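Local coordinates for hyaluronidase (Streptomyces koganeiensis, PDB 4UFQ), which probably degrades hyaluronan as a hyalurononglucosaminidase and assembles as an elongated trimer rich in beta strands, at residues Ala125-Asn128 with Leu132-Phe135; Thr152-Val157 with Val187-Gly192; Gly193-Ser198 with Leu202-Ser207. One frame throughout, in Å; residues are numbered along the deposited sequence.

Contact 1 (Ala125-Asn128 with Leu132-Phe135); sequences ALRN and LDDF. With SO4 (sulfate ion), chain Q.
Strand 124-127 pairs antiparallel with strand 132-137 in a beta hairpin, where Leu126 and Phe135 form a hydrogen-bonded pair. Leu126 N donates to Phe135 O at 2.8 Å, while the return bond from Phe135 N to Leu126 O is weak. Leu126 O also takes a weak bond from Asp134 N, so two residues stand opposite one in a classic beta bulge. Arg127 grips Asp133 side-on. Its chain, extended from CG to NE (chi2 172°, chi3 170°), carries the guanidinium to Asp133 and the sulfate. Its NE meets OD1 of Asp133 at 2.7 Å in an almost straight bond, and its NH2 reaches OD2 of Asp133 at 3.1 Å. The two flat groups are turned 38° apart. A sulfate, probably from the crystallisation liquor, sits at the guanidinium edge: Arg127 NH2 binds its O3 at 2.7 Å and Arg127 NH1 its O4 at 3.0 Å. Asp134 OD2 accepts from Asn128 N at 2.8 Å. Leu126 CD1 lies 4.0 Å from Phe135 CD2, and that ring stacks edge-to-face on Phe135 of both other subunits. Two bonds to Asp133 fix the turn of the Arg127 guanidinium, and its positive charge probably helps to balance both the carboxylate and the sulfate.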
loop_
_atom_site.group_PDB
_atom_site.type_symbol
_atom_site.label_atom_id
_atom_site.label_comp_id
_atom_site.label_asym_id
_atom_site.label_seq_id
_atom_site.Cartn_x
_atom_site.Cartn_y
_atom_site.Cartn_z
ATOM N N ALA B 125 1.635 -2.538 6.994
ATOM C CA ALA B 125 1.827 -3.859 7.573
ATOM C C ALA B 125 0.942 -4.841 6.841
ATOM O O ALA B 125 -0.296 -4.715 6.890
ATOM C CB ALA B 125 1.474 -3.854 9.039
ATOM N N LEU B 126 1.567 -5.795 6.165
ATOM C CA LEU B 126 0.878 -6.851 5.438
ATOM C C LEU B 126 1.039 -8.144 6.215
ATOM O O LEU B 126 2.158 -8.676 6.300
ATOM C CB LEU B 126 1.397 -6.977 3.987
ATOM C CG LEU B 126 1.500 -5.659 3.213
ATOM C CD1 LEU B 126 1.972 -5.935 1.803
ATOM C CD2 LEU B 126 0.144 -4.908 3.214
ATOM N N ARG B 127 -0.056 -8.618 6.810
ATOM C CA ARG B 127 -0.036 -9.698 7.788
ATOM C C ARG B 127 -0.997 -10.806 7.405
ATOM O O ARG B 127 -2.121 -10.902 7.923
ATOM C CB ARG B 127 -0.352 -9.145 9.187
ATOM C CG ARG B 127 0.777 -8.308 9.753
ATOM C CD ARG B 127 0.448 -7.576 11.062
ATOM N NE ARG B 127 1.696 -7.025 11.608
ATOM C CZ ARG B 127 1.815 -6.346 12.743
ATOM N NH1 ARG B 127 0.755 -6.109 13.498
ATOM N NH2 ARG B 127 3.010 -5.895 13.122
ATOM N N ASN B 128 -0.536 -11.661 6.505
ATOM C CA ASN B 128 -1.351 -12.743 5.977
ATOM C C ASN B 128 -1.074 -14.063 6.684
ATOM O O ASN B 128 -2.004 -14.806 7.030
ATOM C CB ASN B 128 -1.060 -12.877 4.485
ATOM C CG ASN B 128 -2.088 -13.706 3.766
ATOM O OD1 ASN B 128 -3.276 -13.601 4.044
ATOM N ND2 ASN B 128 -1.639 -14.564 2.859
ATOM N N LEU B 132 3.774 -14.075 11.400
ATOM C CA LEU B 132 4.733 -13.335 10.572
ATOM C C LEU B 132 4.262 -11.931 10.225
ATOM O O LEU B 132 3.063 -11.653 10.151
ATOM C CB LEU B 132 5.015 -14.090 9.258
ATOM C CG LEU B 132 5.570 -15.513 9.404
ATOM C CD1 LEU B 132 5.788 -16.156 8.039
ATOM C CD2 LEU B 132 6.872 -15.507 10.206
ATOM N N ASP B 133 5.234 -11.054 10.008
ATOM C CA ASP B 133 5.042 -9.831 9.240
ATOM C C ASP B 133 5.550 -10.112 7.833
ATOM O O ASP B 133 6.764 -10.132 7.591
ATOM C CB ASP B 133 5.834 -8.663 9.837
ATOM C CG ASP B 133 4.965 -7.695 10.592
ATOM O OD1 ASP B 133 3.899 -7.318 10.064
ATOM O OD2 ASP B 133 5.354 -7.304 11.709
ATOM N N ASP B 134 4.637 -10.355 6.904
ATOM C CA ASP B 134 5.052 -10.649 5.536
ATOM C C ASP B 134 5.814 -9.479 4.905
ATOM O O ASP B 134 6.883 -9.670 4.295
ATOM C CB ASP B 134 3.845 -11.073 4.697
ATOM C CG ASP B 134 3.200 -12.362 5.218
ATOM O OD1 ASP B 134 3.843 -13.427 5.146
ATOM O OD2 ASP B 134 2.049 -12.319 5.724
ATOM N N PHE B 135 5.291 -8.267 5.075
ATOM C CA PHE B 135 5.969 -7.038 4.658
ATOM C C PHE B 135 5.537 -5.937 5.603
ATOM O O PHE B 135 4.334 -5.682 5.765
ATOM C CB PHE B 135 5.623 -6.672 3.210
ATOM C CG PHE B 135 6.261 -5.404 2.734
ATOM C CD1 PHE B 135 7.632 -5.331 2.533
ATOM C CD2 PHE B 135 5.497 -4.284 2.488
ATOM C CE1 PHE B 135 8.223 -4.159 2.098
ATOM C CE2 PHE B 135 6.072 -3.106 2.049
ATOM C CZ PHE B 135 7.444 -3.038 1.861
HETATM S S SO4 Q . 2.760 -3.642 15.899
HETATM O O1 SO4 Q . 1.905 -2.465 15.724
HETATM O O2 SO4 Q . 3.484 -3.542 17.172
HETATM O O3 SO4 Q . 3.685 -3.804 14.773
HETATM O O4 SO4 Q . 1.907 -4.829 15.979
#

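Contact 2 (Thr152-Val157 with Val187-Gly192); sequences TPRAQV and VDSSGG
An Asx turn, set within a type I beta turn from Asp188 to Gly191, presents a carboxylate to Arg154 in the loop before strand 157-160. The turn lies in the loop that leads into strand 193-198, so the contact ties together two loops remote in sequence. Arg154 and Asp188 form a side-on salt bridge. NE of Arg154 donates to OD1 of Asp188 at 2.9 Å, and NH2 of Arg154 donates to OD2 of Asp188, also at 2.9 Å. Both bonds are close to straight and use the syn lone pairs. The guanidinium and carboxylate are nearly coplanar, 13° apart. The Arg154 chain bends at chi3 (-59°), which turns the NE side of the guanidinium to the carboxylate. Ser189 OG lies over one face of the guanidinium, offset toward its rim, 3.5 Å from Arg154 NE. Asp188 OD2 takes two further bonds from its own turn. Ser190 OG gives one at 2.7 Å to the anti lone pair of Asp188 OD2. Ser190 N gives the other to that oxygen at 2.9 Å, from above the carboxylate plane. A water donates to both Asp188 OD1 and Arg154 O, making a second link between the loops. Asp188 also packs on Leu170 of the third subunit and Arg176 of the second. The carboxylate is thus held by three donors at OD2 and by Arg154 and water at OD1. This dense set of donors would probably stabilise its negative charge within the subunit interface.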
loop_
_atom_site.group_PDB
_atom_site.type_symbol
_atom_site.label_atom_id
_atom_site.label_comp_id
_atom_site.label_asym_id
_atom_site.label_seq_id
_atom_site.Cartn_x
_atom_site.Cartn_y
_atom_site.Cartn_z
ATOM N N THR B 152 10.980 -5.922 15.918
ATOM C CA THR B 152 11.742 -4.819 15.358
ATOM C C THR B 152 12.774 -5.340 14.347
ATOM O O THR B 152 13.605 -6.190 14.694
ATOM C CB THR B 152 12.483 -4.069 16.471
ATOM O OG1 THR B 152 11.543 -3.653 17.463
ATOM C CG2 THR B 152 13.186 -2.841 15.917
ATOM N N PRO B 153 12.751 -4.832 13.106
ATOM C CA PRO B 153 13.785 -5.258 12.152
ATOM C C PRO B 153 15.181 -4.915 12.675
ATOM O O PRO B 153 15.358 -3.868 13.288
ATOM C CB PRO B 153 13.449 -4.454 10.891
ATOM C CG PRO B 153 11.989 -4.110 11.028
ATOM C CD PRO B 153 11.795 -3.890 12.494
ATOM N N ARG B 154 16.163 -5.786 12.419
ATOM C CA ARG B 154 17.513 -5.612 12.963
ATOM C C ARG B 154 18.501 -5.033 11.940
ATOM O O ARG B 154 19.734 -5.108 12.117
ATOM C CB ARG B 154 18.027 -6.929 13.574
ATOM C CG ARG B 154 17.192 -7.437 14.743
ATOM C CD ARG B 154 17.913 -8.483 15.588
ATOM N NE ARG B 154 18.296 -9.663 14.788
ATOM C CZ ARG B 154 17.515 -10.715 14.578
ATOM N NH1 ARG B 154 16.265 -10.758 15.046
ATOM N NH2 ARG B 154 17.956 -11.726 13.865
ATOM N N ALA B 155 17.958 -4.416 10.901
ATOM C CA ALA B 155 18.727 -3.677 9.908
ATOM C C ALA B 155 17.742 -2.757 9.193
ATOM O O ALA B 155 16.510 -2.856 9.420
ATOM C CB ALA B 155 19.406 -4.657 8.912
ATOM N N GLN B 156 18.238 -1.909 8.293
ATOM C CA GLN B 156 17.323 -1.073 7.526
ATOM C C GLN B 156 16.303 -1.915 6.754
ATOM O O GLN B 156 15.126 -1.529 6.666
ATOM C CB GLN B 156 18.085 -0.128 6.600
ATOM C CG GLN B 156 17.221 1.056 6.163
ATOM C CD GLN B 156 17.029 2.113 7.213
ATOM O OE1 GLN B 156 17.814 2.257 8.156
ATOM N NE2 GLN B 156 15.959 2.882 7.066
ATOM N N VAL B 157 16.761 -3.038 6.200
ATOM C CA VAL B 157 15.899 -4.068 5.614
ATOM C C VAL B 157 16.344 -5.409 6.186
ATOM O O VAL B 157 17.537 -5.724 6.166
ATOM C CB VAL B 157 16.006 -4.101 4.080
ATOM C CG1 VAL B 157 15.157 -5.225 3.493
ATOM C CG2 VAL B 157 15.567 -2.746 3.522
ATOM N N VAL B 187 28.309 -8.595 14.783
ATOM C CA VAL B 187 27.472 -9.282 13.791
ATOM C C VAL B 187 26.068 -9.509 14.347
ATOM O O VAL B 187 25.809 -9.215 15.507
ATOM C CB VAL B 187 28.118 -10.622 13.277
ATOM C CG1 VAL B 187 29.558 -10.370 12.832
ATOM C CG2 VAL B 187 28.058 -11.720 14.277
ATOM N N ASP B 188 25.153 -10.000 13.512
ATOM C CA ASP B 188 23.785 -10.288 13.974
ATOM C C ASP B 188 23.685 -11.465 14.960
ATOM O O ASP B 188 24.548 -12.353 15.001
ATOM C CB ASP B 188 22.869 -10.575 12.793
ATOM C CG ASP B 188 21.410 -10.591 13.192
ATOM O OD1 ASP B 188 20.914 -9.528 13.623
ATOM O OD2 ASP B 188 20.768 -11.673 13.115
ATOM N N SER B 189 22.611 -11.485 15.740
ATOM C CA SER B 189 22.354 -12.572 16.679
ATOM C C SER B 189 22.063 -13.925 16.008
ATOM O O SER B 189 22.136 -14.958 16.674
ATOM C CB SER B 189 21.216 -12.188 17.629
ATOM O OG SER B 189 20.052 -11.827 16.905
ATOM N N SER B 190 21.809 -13.922 14.701
ATOM C CA SER B 190 21.610 -15.155 13.936
ATOM C C SER B 190 22.956 -15.724 13.494
ATOM O O SER B 190 23.019 -16.714 12.760
ATOM C CB SER B 190 20.700 -14.902 12.714
ATOM O OG SER B 190 21.287 -13.996 11.796
ATOM N N GLY B 191 24.032 -15.088 13.946
ATOM C CA GLY B 191 25.386 -15.545 13.656
ATOM C C GLY B 191 25.809 -15.084 12.296
ATOM O O GLY B 191 25.287 -14.079 11.788
ATOM N N GLY B 192 26.735 -15.809 11.685
ATOM C CA GLY B 192 27.244 -15.449 10.380
ATOM C C GLY B 192 28.246 -14.322 10.461
ATOM O O GLY B 192 29.211 -14.389 11.231
HETATM O O HOH W 1 21.593 -7.042 12.764
#

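Contact 3 (Gly193-Ser198 with Leu202-Ser207); sequences GALYAS and LLWRGS
Tyr196 and Leu203 face each other across the beta hairpin of strands 193-198 and 201-206. Leu203 CB sits over one face of the Tyr196 ring in a CH-pi contact, 3.9 Å from the centroid. The Leu203 CD2 branch continues toward the phenol oxygen. Tyr196 has its CG between the backbone N and the carbonyl carbon (chi1 61°), which carries the ring across to the neighbouring strand. On the other face of the sheet, Trp204 lies over Gly193, with CA of Gly193 3.3 Å from CH2 of Trp204. The indole face rests against the backbone here, with Ala194 N over the same face. Leu195 CB meets the Trp204 ring at its edge, and Leu195 CD1 touches Leu202 CD1 at 3.7 Å. Backbone bonds set this register: Ala194 with Arg205 and Tyr196 with Leu203 are hydrogen-bonded pairs. Further out, Ile177 touches Leu195 and Leu202, while strand 211-215 borders strand 201-206. Trp204 NE1 donates to Gly200 O of the second subunit. Residues 193-195 pair antiparallel with a strand of that chain, so the sheet crosses the interface. Next to the tyrosine, one water lies 2.8 Å from Tyr196 OH and accepts from Arg205 NE at 2.9 Å.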
loop_
_atom_site.group_PDB
_atom_site.type_symbol
_atom_site.label_atom_id
_atom_site.label_comp_id
_atom_site.label_asym_id
_atom_site.label_seq_id
_atom_site.Cartn_x
_atom_site.Cartn_y
_atom_site.Cartn_z
ATOM N N GLY B 193 28.024 -13.286 9.681
ATOM C CA GLY B 193 28.971 -12.184 9.678
ATOM C C GLY B 193 28.470 -10.944 9.001
ATOM O O GLY B 193 27.259 -10.800 8.712
ATOM N N ALA B 194 29.382 -10.005 8.784
ATOM C CA ALA B 194 29.076 -8.717 8.183
ATOM C C ALA B 194 29.972 -8.477 6.986
ATOM O O ALA B 194 31.202 -8.477 7.101
ATOM C CB ALA B 194 29.267 -7.609 9.225
ATOM N N LEU B 195 29.346 -8.222 5.839
ATOM C CA LEU B 195 30.025 -7.965 4.583
ATOM C C LEU B 195 29.954 -6.472 4.363
ATOM O O LEU B 195 28.873 -5.873 4.492
ATOM C CB LEU B 195 29.303 -8.696 3.447
ATOM C CG LEU B 195 29.934 -8.649 2.054
ATOM C CD1 LEU B 195 31.255 -9.429 1.997
ATOM C CD2 LEU B 195 28.963 -9.187 1.000
ATOM N N TYR B 196 31.081 -5.817 4.107
ATOM C CA TYR B 196 31.072 -4.376 3.918
ATOM C C TYR B 196 32.195 -3.940 3.031
ATOM O O TYR B 196 33.170 -4.679 2.841
ATOM C CB TYR B 196 31.136 -3.639 5.273
ATOM C CG TYR B 196 32.370 -3.903 6.114
ATOM C CD1 TYR B 196 32.487 -5.074 6.860
ATOM C CD2 TYR B 196 33.396 -2.996 6.161
ATOM C CE1 TYR B 196 33.610 -5.315 7.658
ATOM C CE2 TYR B 196 34.519 -3.223 6.955
ATOM C CZ TYR B 196 34.618 -4.391 7.684
ATOM O OH TYR B 196 35.719 -4.629 8.466
ATOM N N ALA B 197 32.048 -2.748 2.464
ATOM C CA ALA B 197 33.114 -2.112 1.714
ATOM C C ALA B 197 33.832 -1.077 2.571
ATOM O O ALA B 197 33.233 -0.397 3.408
ATOM C CB ALA B 197 32.580 -1.479 0.398
ATOM N N SER B 198 35.148 -1.008 2.371
ATOM C CA SER B 198 35.995 -0.107 3.125
ATOM C C SER B 198 37.127 0.326 2.199
ATOM O O SER B 198 37.901 -0.511 1.712
ATOM C CB SER B 198 36.514 -0.827 4.352
ATOM O OG SER B 198 37.160 0.105 5.214
ATOM N N LEU B 202 36.462 -5.027 -0.495
ATOM C CA LEU B 202 35.388 -5.829 0.075
ATOM C C LEU B 202 35.937 -6.619 1.263
ATOM O O LEU B 202 36.980 -7.295 1.140
ATOM C CB LEU B 202 34.828 -6.775 -1.002
ATOM C CG LEU B 202 33.635 -7.623 -0.559
ATOM C CD1 LEU B 202 32.400 -6.764 -0.301
ATOM C CD2 LEU B 202 33.361 -8.694 -1.638
ATOM N N LEU B 203 35.263 -6.515 2.415
ATOM C CA LEU B 203 35.709 -7.119 3.671
ATOM C C LEU B 203 34.619 -7.966 4.292
ATOM O O LEU B 203 33.432 -7.684 4.090
ATOM C CB LEU B 203 36.123 -6.038 4.682
ATOM C CG LEU B 203 37.491 -5.362 4.509
ATOM C CD1 LEU B 203 37.548 -4.493 3.290
ATOM C CD2 LEU B 203 37.877 -4.545 5.745
ATOM N N TRP B 204 35.000 -8.969 5.079
ATOM C CA TRP B 204 34.077 -9.751 5.905
ATOM C C TRP B 204 34.580 -9.787 7.325
ATOM O O TRP B 204 35.752 -10.110 7.588
ATOM C CB TRP B 204 34.020 -11.199 5.429
ATOM C CG TRP B 204 33.197 -12.212 6.234
ATOM C CD1 TRP B 204 33.678 -13.213 7.031
ATOM C CD2 TRP B 204 31.771 -12.379 6.202
ATOM N NE1 TRP B 204 32.648 -13.974 7.502
ATOM C CE2 TRP B 204 31.464 -13.484 7.012
ATOM C CE3 TRP B 204 30.731 -11.685 5.589
ATOM C CZ2 TRP B 204 30.160 -13.937 7.188
ATOM C CZ3 TRP B 204 29.444 -12.130 5.771
ATOM C CH2 TRP B 204 29.167 -13.222 6.585
ATOM N N ARG B 205 33.691 -9.459 8.256
ATOM C CA ARG B 205 33.877 -9.723 9.670
ATOM C C ARG B 205 33.078 -10.968 10.033
ATOM O O ARG B 205 31.857 -10.977 9.876
ATOM C CB ARG B 205 33.434 -8.530 10.514
ATOM C CG ARG B 205 33.296 -8.864 12.008
ATOM C CD ARG B 205 32.895 -7.669 12.852
ATOM N NE ARG B 205 34.076 -6.914 13.224
ATOM C CZ ARG B 205 34.819 -7.137 14.301
ATOM N NH1 ARG B 205 34.518 -8.097 15.158
ATOM N NH2 ARG B 205 35.897 -6.392 14.517
ATOM N N GLY B 206 33.747 -12.018 10.480
ATOM C CA GLY B 206 33.071 -13.232 10.896
ATOM C C GLY B 206 32.631 -13.221 12.342
ATOM O O GLY B 206 33.004 -12.342 13.147
ATOM N N SER B 207 31.909 -14.262 12.735
ATOM C CA SER B 207 31.301 -14.275 14.064
ATOM C C SER B 207 32.318 -14.379 15.179
ATOM O O SER B 207 32.003 -14.035 16.319
ATOM C CB SER B 207 30.266 -15.390 14.194
ATOM O OG SER B 207 30.846 -16.656 13.999
HETATM O O HOH W 2 35.016 -5.149 11.151
#

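The three contacts follow one another along the chain and along the elongated trimer. Contact 1 lies nearest the middle, its centre about 10 Å from that of the chain, against about 24 Å for contact 2 and 34 Å for contact 3. Contacts 1 and 2 do not touch; their nearest atoms are about 7 Å apart. Contacts 2 and 3 adjoin, since the loop 187-192 runs straight into strand 193-198. Gly192 O packs on Ser207 CB at 3.3 Å, and Val187 CG1 lies 3.7 Å from Gly193 CA. All three touch the second subunit. The sulfate belongs to contact 1, where Asn122 also binds it.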